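Local coordinates for protein trichothecene 3-O-acetyltransferase (Gibberella zeae, PDB 3B2S) that probably transfers an acetyl group from acetyl-coenzyme A to the 3-hydroxyl of trichothecene toxins such as the bound trihydroxy epoxytrichothecenone, at residues C290-A295 / M376-A381; A264-I269 / M412-K417; G154-M159 / L308-T313. One frame throughout, in Å; residues are numbered along the deposited sequence. Where two conformers were deposited one is given.

Interaction 1 (C290-A295 / M376-A381); sequences CRAVDA and MLSSWA. With COA (coenzyme A), chain D; B2S ((3alpha,7alpha)-3,7,15-trihydroxy-12,13-epoxytrichothec-9-en-8-one), chain E.
Leu377 joins 376-381 to 290-295 through both of its backbone polar atoms. Leu377 N donates to Cys290 O at 3.0 Å, with an N-H...O angle of 168°. Leu377 O accepts from Ala292 N, also at 3.0 Å. One residue thus bonds to the two that flank its opposite number, Arg291, which is the pattern of a parallel strand pair. CA-H...O contacts from Met376 to Cys290 O and from Arg291 to Leu377 O supplement it. Beyond the regular bonds a water takes over, donating to Ala292 O (2.6 Å) and accepting from Ser379 N (2.9 Å), as the two strands part.

The side chains sort onto two faces. Ala292 and Ser378 lie beside each other, Ala292 CB resting against Ser378 OG at 3.4 Å. With OG anti to the backbone N of Ser378 (chi1 -172°), the hydroxyl comes within 2.9 Å of O5P of coenzyme A, and CB of the same serine packs against C2 of the trichothecene at 3.7 Å. Arg291 and Leu377 occupy the other face, toward helix 261-277. The extended Arg291 chain presents one guanidinium face to the pantetheine gem-dimethyl region, while salt bridges to Asp262 and Asp263 fix its charged end.

Further along, Asp294 N donates to O9P of coenzyme A; the separation of 2.5 Å is shorter than expected and its exact value is doubtful. Ser379 OG accepts from Ala381 N, an ST turn at the end of the strand.

Adjacent parallel strands whose ends separate round the cofactor arm, with the trichothecene, the presumed acceptor, beside Ser378, are consistent with one wall of the site where donor and acceptor meet in a coenzyme A-dependent acyltransferase.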
loop_
_atom_site.group_PDB
_atom_site.type_symbol
_atom_site.label_atom_id
_atom_site.label_comp_id
_atom_site.label_asym_id
_atom_site.label_seq_id
_atom_site.Cartn_x
_atom_site.Cartn_y
_atom_site.Cartn_z
ATOM N N CYS A 290 -1.173 -7.198 11.878
ATOM C CA CYS A 290 0.008 -7.142 11.039
ATOM C C CYS A 290 0.076 -5.725 10.460
ATOM O O CYS A 290 -0.809 -5.323 9.700
ATOM C CB CYS A 290 -0.104 -8.139 9.888
ATOM S SG CYS A 290 -0.447 -9.850 10.470
ATOM N N ARG A 291 1.121 -4.986 10.813
ATOM C CA ARG A 291 1.182 -3.578 10.446
ATOM C C ARG A 291 2.386 -3.309 9.541
ATOM O O ARG A 291 3.508 -3.585 9.931
ATOM C CB ARG A 291 1.272 -2.714 11.704
ATOM C CG ARG A 291 1.181 -1.191 11.400
ATOM C CD ARG A 291 1.632 -0.399 12.627
ATOM N NE ARG A 291 1.166 1.001 12.581
ATOM C CZ ARG A 291 1.389 1.884 13.560
ATOM N NH1 ARG A 291 2.103 1.521 14.626
ATOM N NH2 ARG A 291 0.900 3.116 13.474
ATOM N N ALA A 292 2.152 -2.756 8.350
ATOM C CA ALA A 292 3.269 -2.493 7.421
ATOM C C ALA A 292 4.070 -1.293 7.909
ATOM O O ALA A 292 3.489 -0.297 8.397
ATOM C CB ALA A 292 2.769 -2.260 5.962
ATOM N N VAL A 293 5.395 -1.394 7.790
ATOM C CA VAL A 293 6.294 -0.365 8.287
ATOM C C VAL A 293 7.398 -0.161 7.226
ATOM O O VAL A 293 7.992 -1.119 6.754
ATOM C CB VAL A 293 6.932 -0.787 9.635
ATOM C CG1 VAL A 293 7.927 0.307 10.166
ATOM C CG2 VAL A 293 5.843 -1.019 10.696
ATOM N N ASP A 294 7.620 1.089 6.844
ATOM C CA ASP A 294 8.753 1.475 5.976
ATOM C C ASP A 294 10.051 1.278 6.754
ATOM O O ASP A 294 10.228 1.779 7.887
ATOM C CB ASP A 294 8.553 2.935 5.523
ATOM C CG ASP A 294 9.731 3.500 4.749
ATOM O OD1 ASP A 294 10.541 2.725 4.201
ATOM O OD2 ASP A 294 9.827 4.743 4.692
ATOM N N ALA A 295 10.941 0.486 6.182
ATOM C CA ALA A 295 12.168 0.109 6.844
ATOM C C ALA A 295 13.385 0.988 6.430
ATOM O O ALA A 295 14.494 0.806 6.952
ATOM C CB ALA A 295 12.454 -1.357 6.595
ATOM N N MET A 376 -4.727 -6.816 8.682
ATOM C CA MET A 376 -3.505 -6.607 7.906
ATOM C C MET A 376 -3.600 -5.202 7.298
ATOM O O MET A 376 -4.328 -4.998 6.337
ATOM C CB MET A 376 -3.359 -7.678 6.815
ATOM C CG MET A 376 -3.252 -9.130 7.348
ATOM S SD MET A 376 -3.549 -10.416 6.107
ATOM C CE MET A 376 -5.251 -10.063 5.693
ATOM N N LEU A 377 -2.887 -4.252 7.889
ATOM C CA LEU A 377 -3.060 -2.846 7.555
ATOM C C LEU A 377 -1.760 -2.246 7.031
ATOM O O LEU A 377 -0.706 -2.442 7.622
ATOM C CB LEU A 377 -3.499 -2.047 8.804
ATOM C CG LEU A 377 -3.320 -0.510 8.629
ATOM C CD1 LEU A 377 -4.448 0.011 7.827
ATOM C CD2 LEU A 377 -3.256 0.233 9.939
ATOM N N SER A 378 -1.860 -1.509 5.931
ATOM C CA SER A 378 -0.747 -0.723 5.433
ATOM C C SER A 378 -1.145 0.750 5.329
ATOM O O SER A 378 -2.025 1.105 4.538
ATOM C CB SER A 378 -0.308 -1.217 4.052
ATOM O OG SER A 378 0.897 -0.537 3.692
ATOM N N SER A 379 -0.459 1.604 6.094
ATOM C CA SER A 379 -0.731 3.037 6.080
ATOM C C SER A 379 0.104 3.720 5.021
ATOM O O SER A 379 1.347 3.657 5.066
ATOM C CB SER A 379 -0.358 3.663 7.414
ATOM O OG SER A 379 -0.566 5.061 7.363
ATOM N N TRP A 380 -0.582 4.390 4.097
ATOM C CA TRP A 380 0.087 5.269 3.123
ATOM C C TRP A 380 0.005 6.715 3.558
ATOM O O TRP A 380 0.205 7.626 2.748
ATOM C CB TRP A 380 -0.561 5.111 1.735
ATOM C CG TRP A 380 -0.514 3.708 1.208
ATOM C CD1 TRP A 380 0.321 2.712 1.619
ATOM C CD2 TRP A 380 -1.300 3.159 0.135
ATOM N NE1 TRP A 380 0.099 1.567 0.880
ATOM C CE2 TRP A 380 -0.889 1.812 -0.037
ATOM C CE3 TRP A 380 -2.315 3.672 -0.695
ATOM C CZ2 TRP A 380 -1.461 0.959 -1.010
ATOM C CZ3 TRP A 380 -2.883 2.831 -1.658
ATOM C CH2 TRP A 380 -2.448 1.485 -1.805
ATOM N N ALA A 381 -0.292 6.938 4.841
ATOM C CA ALA A 381 -0.626 8.292 5.317
ATOM C C ALA A 381 0.461 9.338 5.056
ATOM O O ALA A 381 0.133 10.476 4.765
ATOM C CB ALA A 381 -1.010 8.293 6.812
HETATM N N1A COA D . 6.628 13.572 21.964
HETATM C C2A COA D . 5.338 13.350 21.503
HETATM N N3A COA D . 5.156 12.876 20.214
HETATM C C4A COA D . 6.245 12.637 19.416
HETATM C C5A COA D . 7.544 12.876 19.870
HETATM C C6A COA D . 7.743 13.358 21.171
HETATM N N6A COA D . 8.901 13.950 21.497
HETATM N N7A COA D . 8.402 12.560 18.863
HETATM C C8A COA D . 7.684 12.134 17.794
HETATM N N9A COA D . 6.348 12.182 18.127
HETATM C C1B COA D . 5.192 11.823 17.285
HETATM C C2B COA D . 4.960 12.827 16.159
HETATM O O2B COA D . 4.270 13.973 16.617
HETATM C C3B COA D . 4.160 11.984 15.181
HETATM O O3B COA D . 2.825 11.881 15.618
HETATM P P3B COA D . 1.627 12.628 14.859
HETATM O O7A COA D . 1.801 14.135 14.924
HETATM O O8A COA D . 1.612 12.214 13.397
HETATM O O9A COA D . 0.347 12.257 15.566
HETATM C C4B COA D . 4.726 10.591 15.387
HETATM O O4B COA D . 5.339 10.556 16.664
HETATM C C5B COA D . 5.704 10.179 14.297
HETATM O O5B COA D . 5.923 8.810 14.531
HETATM P P1A COA D . 6.287 7.805 13.324
HETATM O O1A COA D . 6.356 6.397 13.881
HETATM O O2A COA D . 7.616 8.219 12.695
HETATM O O3A COA D . 5.123 8.007 12.215
HETATM P P2A COA D . 3.624 7.408 12.252
HETATM O O4A COA D . 2.728 8.498 11.692
HETATM O O5A COA D . 3.235 6.894 13.629
HETATM O O6A COA D . 3.613 6.139 11.226
HETATM C CBP COA D . 4.096 3.877 10.450
HETATM C CCP COA D . 3.941 4.819 11.646
HETATM C CDP COA D . 4.671 2.574 10.998
HETATM C CEP COA D . 2.714 3.593 9.889
HETATM C CAP COA D . 4.988 4.532 9.354
HETATM O OAP COA D . 6.220 5.000 9.880
HETATM C C9P COA D . 5.306 3.708 8.117
HETATM O O9P COA D . 6.474 2.954 8.140
HETATM N N8P COA D . 4.511 3.741 7.037
HETATM C C7P COA D . 4.184 2.549 6.240
HETATM C C6P COA D . 5.074 2.394 5.001
HETATM C C5P COA D . 4.415 1.589 3.913
HETATM O O5P COA D . 3.280 1.129 4.103
HETATM N N4P COA D . 5.102 1.423 2.771
HETATM C C13 B2S E . -0.703 -5.572 3.989
HETATM O O2 B2S E . 0.649 -4.975 4.179
HETATM C C12 B2S E . 0.227 -5.293 2.818
HETATM C C5 B2S E . 1.039 -6.348 2.048
HETATM C C14 B2S E . 1.702 -7.410 2.964
HETATM C C4 B2S E . 2.106 -5.391 1.424
HETATM C C3 B2S E . 1.519 -3.948 1.524
HETATM O O3 B2S E . 1.557 -3.247 0.260
HETATM C C2 B2S E . 0.046 -4.142 1.893
HETATM O O1 B2S E . -0.703 -4.466 0.668
HETATM C C11 B2S E . -0.758 -5.906 0.253
HETATM C C10 B2S E . -1.384 -6.135 -1.006
HETATM C C9 B2S E . -2.097 -7.349 -0.976
HETATM C C16 B2S E . -2.914 -7.807 -2.195
HETATM C C8 B2S E . -2.017 -8.152 0.190
HETATM O O5 B2S E . -2.611 -9.236 0.247
HETATM C C7 B2S E . -1.168 -7.679 1.430
HETATM O O4 B2S E . -0.875 -8.718 2.376
HETATM C C6 B2S E . 0.130 -6.976 0.942
HETATM C C15 B2S E . 0.926 -7.894 -0.027
HETATM O O6 B2S E . 0.227 -9.155 -0.095
HETATM O O HOH W 1 1.096 0.674 8.352
#

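Interaction 2 (A264-I269 / M412-K417). With B2S ((3alpha,7alpha)-3,7,15-trihydroxy-12,13-epoxytrichothec-9-en-8-one), chain E.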
loop_
_atom_site.group_PDB
_atom_site.type_symbol
_atom_site.label_atom_id
_atom_site.label_comp_id
_atom_site.label_asym_id
_atom_site.label_seq_id
_atom_site.Cartn_x
_atom_site.Cartn_y
_atom_site.Cartn_z
ATOM N N ALA A 264 -3.043 5.666 16.837
ATOM C CA ALA A 264 -4.347 5.752 17.507
ATOM C C ALA A 264 -5.464 5.235 16.609
ATOM O O ALA A 264 -6.343 4.497 17.048
ATOM C CB ALA A 264 -4.640 7.195 18.000
ATOM N N LEU A 265 -5.423 5.613 15.338
ATOM C CA LEU A 265 -6.422 5.116 14.395
ATOM C C LEU A 265 -6.281 3.605 14.138
ATOM O O LEU A 265 -7.293 2.897 14.078
ATOM C CB LEU A 265 -6.395 5.926 13.081
ATOM C CG LEU A 265 -7.430 5.503 12.017
ATOM C CD1 LEU A 265 -8.878 5.589 12.564
ATOM C CD2 LEU A 265 -7.283 6.299 10.721
ATOM N N SER A 266 -5.046 3.120 13.969
ATOM C CA SER A 266 -4.786 1.683 13.776
ATOM C C SER A 266 -5.356 0.894 14.968
ATOM O O SER A 266 -6.047 -0.114 14.798
ATOM C CB SER A 266 -3.291 1.420 13.637
ATOM O OG SER A 266 -2.763 2.057 12.473
ATOM N N ALA A 267 -5.082 1.383 16.171
ATOM C CA ALA A 267 -5.642 0.788 17.405
ATOM C C ALA A 267 -7.180 0.809 17.468
ATOM O O ALA A 267 -7.825 -0.203 17.867
ATOM C CB ALA A 267 -5.029 1.487 18.652
ATOM N N PHE A 268 -7.772 1.953 17.102
ATOM C CA PHE A 268 -9.237 2.114 17.107
ATOM C C PHE A 268 -9.884 1.106 16.165
ATOM O O PHE A 268 -10.910 0.509 16.494
ATOM C CB PHE A 268 -9.613 3.555 16.698
ATOM C CG PHE A 268 -11.106 3.842 16.715
ATOM C CD1 PHE A 268 -11.801 3.965 17.926
ATOM C CD2 PHE A 268 -11.804 4.017 15.526
ATOM C CE1 PHE A 268 -13.185 4.252 17.939
ATOM C CE2 PHE A 268 -13.186 4.296 15.528
ATOM C CZ PHE A 268 -13.876 4.411 16.752
ATOM N N ILE A 269 -9.280 0.905 14.995
ATOM C CA ILE A 269 -9.787 -0.087 14.040
ATOM C C ILE A 269 -9.655 -1.517 14.578
ATOM O O ILE A 269 -10.608 -2.312 14.495
ATOM C CB ILE A 269 -9.105 0.039 12.650
ATOM C CG1 ILE A 269 -9.607 1.297 11.928
ATOM C CG2 ILE A 269 -9.381 -1.214 11.779
ATOM C CD1 ILE A 269 -8.672 1.762 10.773
ATOM N N MET A 412 -6.473 -3.885 4.870
ATOM C CA MET A 412 -6.859 -2.496 5.097
ATOM C C MET A 412 -5.720 -1.558 4.722
ATOM O O MET A 412 -4.557 -1.959 4.780
ATOM C CB MET A 412 -7.157 -2.293 6.571
ATOM C CG MET A 412 -8.207 -3.254 7.114
ATOM S SD MET A 412 -8.623 -2.786 8.790
ATOM C CE MET A 412 -9.739 -4.153 9.137
ATOM N N TYR A 413 -6.072 -0.330 4.323
ATOM C CA TYR A 413 -5.091 0.723 3.990
ATOM C C TYR A 413 -5.506 2.064 4.600
ATOM O O TYR A 413 -6.686 2.324 4.733
ATOM C CB TYR A 413 -5.037 0.913 2.463
ATOM C CG TYR A 413 -4.591 -0.317 1.713
ATOM C CD1 TYR A 413 -5.514 -1.160 1.073
ATOM C CD2 TYR A 413 -3.234 -0.629 1.629
ATOM C CE1 TYR A 413 -5.082 -2.292 0.391
ATOM C CE2 TYR A 413 -2.793 -1.753 0.946
ATOM C CZ TYR A 413 -3.717 -2.576 0.338
ATOM O OH TYR A 413 -3.229 -3.687 -0.316
ATOM N N PHE A 414 -4.539 2.918 4.938
ATOM C CA PHE A 414 -4.818 4.367 5.052
ATOM C C PHE A 414 -4.350 5.056 3.796
ATOM O O PHE A 414 -3.244 4.788 3.309
ATOM C CB PHE A 414 -4.092 5.033 6.244
ATOM C CG PHE A 414 -4.455 4.464 7.602
ATOM C CD1 PHE A 414 -5.619 3.735 7.786
ATOM C CD2 PHE A 414 -3.604 4.672 8.701
ATOM C CE1 PHE A 414 -5.945 3.193 9.050
ATOM C CE2 PHE A 414 -3.910 4.150 9.965
ATOM C CZ PHE A 414 -5.096 3.410 10.138
ATOM N N MET A 415 -5.177 5.959 3.280
ATOM C CA MET A 415 -4.794 6.773 2.130
ATOM C C MET A 415 -3.748 7.812 2.562
ATOM O O MET A 415 -3.579 8.058 3.758
ATOM C CB MET A 415 -6.032 7.448 1.520
ATOM C CG MET A 415 -7.087 6.454 0.994
ATOM S SD MET A 415 -6.411 5.317 -0.251
ATOM C CE MET A 415 -6.132 3.789 0.662
ATOM N N PRO A 416 -3.022 8.406 1.590
ATOM C CA PRO A 416 -2.228 9.596 1.905
ATOM C C PRO A 416 -3.089 10.603 2.644
ATOM O O PRO A 416 -4.221 10.875 2.247
ATOM C CB PRO A 416 -1.810 10.117 0.513
ATOM C CG PRO A 416 -1.721 8.829 -0.301
ATOM C CD PRO A 416 -2.888 8.011 0.176
ATOM N N LYS A 417 -2.569 11.096 3.757
ATOM C CA LYS A 417 -3.306 12.016 4.600
ATOM C C LYS A 417 -3.518 13.319 3.822
ATOM O O LYS A 417 -2.577 13.864 3.245
ATOM C CB LYS A 417 -2.494 12.297 5.876
ATOM C CG LYS A 417 -3.228 13.179 6.888
ATOM C CD LYS A 417 -2.286 13.744 7.974
ATOM C CE LYS A 417 -1.607 15.046 7.537
ATOM N NZ LYS A 417 -0.129 14.858 7.455
HETATM C C13 B2S E . -0.703 -5.572 3.989
HETATM O O2 B2S E . 0.649 -4.975 4.179
HETATM C C12 B2S E . 0.227 -5.293 2.818
HETATM C C5 B2S E . 1.039 -6.348 2.048
HETATM C C14 B2S E . 1.702 -7.410 2.964
HETATM C C4 B2S E . 2.106 -5.391 1.424
HETATM C C3 B2S E . 1.519 -3.948 1.524
HETATM O O3 B2S E . 1.557 -3.247 0.260
HETATM C C2 B2S E . 0.046 -4.142 1.893
HETATM O O1 B2S E . -0.703 -4.466 0.668
HETATM C C11 B2S E . -0.758 -5.906 0.253
HETATM C C10 B2S E . -1.384 -6.135 -1.006
HETATM C C9 B2S E . -2.097 -7.349 -0.976
HETATM C C16 B2S E . -2.914 -7.807 -2.195
HETATM C C8 B2S E . -2.017 -8.152 0.190
HETATM O O5 B2S E . -2.611 -9.236 0.247
HETATM C C7 B2S E . -1.168 -7.679 1.430
HETATM O O4 B2S E . -0.875 -8.718 2.376
HETATM C C6 B2S E . 0.130 -6.976 0.942
HETATM C C15 B2S E . 0.926 -7.894 -0.027
HETATM O O6 B2S E . 0.227 -9.155 -0.095
#
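Leu265 turns its CG away from its own backbone N (chi1 -179°), and Phe414 sets its CG opposite the carbonyl carbon (chi1 -60°); these two choices bring CD2 of the leucine over a face of the phenyl ring. Leu265 CD2 stands 3.9 Å from the centroid of the Phe414 ring and 21° off its normal, which meets the geometry of a CH-pi contact, shifted toward the rim. Ile269, one helical turn on, meets the rim of the same ring: its CD1 lies near the ring plane, 3.5 Å from Phe414 CE1. The second branch of Ile269, CG2, touches SD of the extended Met412 chain, likewise at 3.5 Å.

Together these residues seat helix 261-277 on the mixed sheet containing strand 411-414, an alpha/beta layer in which the short axes run 11.0 Å apart. Ser266 lies obliquely to Phe414, OG being 3.5 Å from CE2, while that hydroxyl is bonded to Asp262 O within the helix. Strand alternation sends Tyr413 to the opposite face, where its OH donates to O1 of the trichothecene at 2.8 Å. Its ring also meets Trp380.

Interaction 3 (G154-M159 / L308-T313); sequences GQHGAM and LLQNMT. With B2S ((3alpha,7alpha)-3,7,15-trihydroxy-12,13-epoxytrichothec-9-en-8-one), chain E.
Backbones of 154-159 and 308-313 come closest at Met159 and Leu308, whose CA atoms are 4.4 Å apart, yet no hydrogen bond joins the two segments directly. Residues 156-160 read His-Gly-Ala-Met-Asp, the HXXXD motif of coenzyme A-dependent acyltransferases, and the chain turns here at the end of strand 147-155. Asp160 contributes across the junction by accepting from Leu309 N, so the motif is tied to the residue just ahead of strand 310-318.

Leu308 carries most of the direct contact. With CG anti to the backbone N (chi1 -172°), its CD2 reaches the edge of the His156 imidazole, in the ring plane, 3.5 Å from CE1. The two side chains cross at about a right angle. The leucine also leans on the turn itself, Leu308 CB lying 3.8 Å from Gly157 O and CG 3.7 Å from His156 O. Gln310 comes to the same imidazole edge more loosely, its OE1 being 4.1 Å from His156 CE1.

Also at the ring's edge, His156 NE2 is hydrogen-bonded to O3 of the trichothecene at 2.9 Å, and either partner could be the donor. O3 is the hydroxyl the enzyme's name gives as the acetylation site, consistent with the motif histidine acting as general base on the acceptor hydroxyl, as in related acyltransferases. Farther along the strand, Met312 CE rests 3.6 Å from the epoxide oxygen O2 of the same ligand.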
loop_
_atom_site.group_PDB
_atom_site.type_symbol
_atom_site.label_atom_id
_atom_site.label_comp_id
_atom_site.label_asym_id
_atom_site.label_seq_id
_atom_site.Cartn_x
_atom_site.Cartn_y
_atom_site.Cartn_z
ATOM N N GLY A 154 2.271 0.183 -9.684
ATOM C CA GLY A 154 3.671 -0.157 -9.455
ATOM C C GLY A 154 3.825 -1.646 -9.209
ATOM O O GLY A 154 3.087 -2.222 -8.400
ATOM N N GLN A 155 4.788 -2.273 -9.878
ATOM C CA GLN A 155 5.050 -3.705 -9.669
ATOM C C GLN A 155 5.606 -3.884 -8.250
ATOM O O GLN A 155 6.630 -3.285 -7.884
ATOM C CB GLN A 155 6.009 -4.266 -10.737
ATOM C CG GLN A 155 5.807 -5.767 -11.058
ATOM C CD GLN A 155 5.930 -6.640 -9.830
ATOM O OE1 GLN A 155 4.959 -7.308 -9.401
ATOM N NE2 GLN A 155 7.086 -6.606 -9.219
ATOM N N HIS A 156 4.925 -4.667 -7.444
ATOM C CA HIS A 156 5.217 -4.662 -6.012
ATOM C C HIS A 156 6.591 -5.216 -5.590
ATOM O O HIS A 156 7.107 -4.829 -4.597
ATOM C CB HIS A 156 4.069 -5.204 -5.165
ATOM C CG HIS A 156 4.040 -4.689 -3.757
ATOM N ND1 HIS A 156 5.167 -4.331 -3.064
ATOM C CD2 HIS A 156 3.015 -4.503 -2.904
ATOM C CE1 HIS A 156 4.847 -3.946 -1.855
ATOM N NE2 HIS A 156 3.547 -4.023 -1.739
ATOM N N GLY A 157 7.145 -6.125 -6.388
ATOM C CA GLY A 157 8.516 -6.593 -6.135
ATOM C C GLY A 157 9.550 -5.497 -6.386
ATOM O O GLY A 157 10.597 -5.474 -5.736
ATOM N N ALA A 158 9.250 -4.615 -7.347
ATOM C CA ALA A 158 10.087 -3.453 -7.706
ATOM C C ALA A 158 9.943 -2.258 -6.751
ATOM O O ALA A 158 10.864 -1.443 -6.639
ATOM C CB ALA A 158 9.747 -2.981 -9.145
ATOM N N MET A 159 8.783 -2.100 -6.121
ATOM C CA MET A 159 8.558 -0.943 -5.247
ATOM C C MET A 159 7.481 -1.176 -4.215
ATOM O O MET A 159 6.468 -1.818 -4.497
ATOM C CB MET A 159 8.183 0.315 -6.072
ATOM C CG MET A 159 6.888 0.155 -6.936
ATOM S SD MET A 159 6.647 1.510 -8.115
ATOM C CE MET A 159 7.805 1.056 -9.422
ATOM N N LEU A 308 11.856 -1.659 -2.762
ATOM C CA LEU A 308 10.985 -2.356 -1.813
ATOM C C LEU A 308 11.814 -2.572 -0.529
ATOM O O LEU A 308 12.731 -3.397 -0.494
ATOM C CB LEU A 308 10.545 -3.711 -2.419
ATOM C CG LEU A 308 9.468 -4.564 -1.715
ATOM C CD1 LEU A 308 9.992 -5.243 -0.434
ATOM C CD2 LEU A 308 8.312 -3.722 -1.368
ATOM N N LEU A 309 11.511 -1.790 0.500
ATOM C CA LEU A 309 12.232 -1.851 1.751
ATOM C C LEU A 309 11.192 -1.631 2.835
ATOM O O LEU A 309 11.064 -0.541 3.393
ATOM C CB LEU A 309 13.359 -0.787 1.801
ATOM C CG LEU A 309 14.282 -0.775 3.041
ATOM C CD1 LEU A 309 14.586 -2.216 3.558
ATOM C CD2 LEU A 309 15.591 -0.020 2.725
ATOM N N GLN A 310 10.429 -2.691 3.095
ATOM C CA GLN A 310 9.252 -2.620 3.949
ATOM C C GLN A 310 9.248 -3.918 4.756
ATOM O O GLN A 310 9.720 -4.946 4.281
ATOM C CB GLN A 310 7.999 -2.582 3.068
ATOM C CG GLN A 310 6.713 -2.239 3.784
ATOM C CD GLN A 310 5.535 -3.015 3.234
ATOM O OE1 GLN A 310 5.135 -2.838 2.076
ATOM N NE2 GLN A 310 4.983 -3.909 4.060
ATOM N N ASN A 311 8.709 -3.858 5.968
ATOM C CA ASN A 311 8.504 -5.040 6.778
ATOM C C ASN A 311 7.156 -4.853 7.459
ATOM O O ASN A 311 6.376 -3.967 7.070
ATOM C CB ASN A 311 9.663 -5.210 7.770
ATOM C CG ASN A 311 9.811 -6.642 8.278
ATOM O OD1 ASN A 311 8.880 -7.435 8.208
ATOM N ND2 ASN A 311 10.987 -6.960 8.824
ATOM N N MET A 312 6.847 -5.726 8.407
ATOM C CA MET A 312 5.637 -5.622 9.215
ATOM C C MET A 312 6.034 -5.656 10.688
ATOM O O MET A 312 7.131 -6.123 11.030
ATOM C CB MET A 312 4.717 -6.817 8.979
ATOM C CG MET A 312 4.451 -7.162 7.532
ATOM S SD MET A 312 3.464 -5.964 6.653
ATOM C CE MET A 312 1.818 -6.350 7.279
ATOM N N THR A 313 5.142 -5.175 11.556
ATOM C CA THR A 313 5.254 -5.508 12.982
ATOM C C THR A 313 4.027 -6.343 13.290
ATOM O O THR A 313 2.976 -6.130 12.681
ATOM C CB THR A 313 5.307 -4.259 13.917
ATOM O OG1 THR A 313 4.148 -3.446 13.727
ATOM C CG2 THR A 313 6.567 -3.439 13.667
HETATM C C13 B2S E . -0.703 -5.572 3.989
HETATM O O2 B2S E . 0.649 -4.975 4.179
HETATM C C12 B2S E . 0.227 -5.293 2.818
HETATM C C5 B2S E . 1.039 -6.348 2.048
HETATM C C14 B2S E . 1.702 -7.410 2.964
HETATM C C4 B2S E . 2.106 -5.391 1.424
HETATM C C3 B2S E . 1.519 -3.948 1.524
HETATM O O3 B2S E . 1.557 -3.247 0.260
HETATM C C2 B2S E . 0.046 -4.142 1.893
HETATM O O1 B2S E . -0.703 -4.466 0.668
HETATM C C11 B2S E . -0.758 -5.906 0.253
HETATM C C10 B2S E . -1.384 -6.135 -1.006
HETATM C C9 B2S E . -2.097 -7.349 -0.976
HETATM C C16 B2S E . -2.914 -7.807 -2.195
HETATM C C8 B2S E . -2.017 -8.152 0.190
HETATM O O5 B2S E . -2.611 -9.236 0.247
HETATM C C7 B2S E . -1.168 -7.679 1.430
HETATM O O4 B2S E . -0.875 -8.718 2.376
HETATM C C6 B2S E . 0.130 -6.976 0.942
HETATM C C15 B2S E . 0.926 -7.894 -0.027
HETATM O O6 B2S E . 0.227 -9.155 -0.095
#

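Overall arrangement
All three contacts are buried and all touch the trichothecene. Interactions 1 and 2 share the seven-stranded mixed sheet through the neighbouring strands 375-379 and 411-414, and they touch directly; interaction 1 adjoins interaction 3 through strands 286-294 and 310-318. Interactions 2 and 3 stay apart, with centres about 19 Å from each other. Chemistry changes with place: interaction 1 is backbone hydrogen bonding within the sheet, interaction 2 is apolar helix-on-sheet packing, and interaction 3 links this sheet to the end of a strand of the other, five-stranded mixed sheet through side-chain packing, bringing the HXXXD histidine to the substrate.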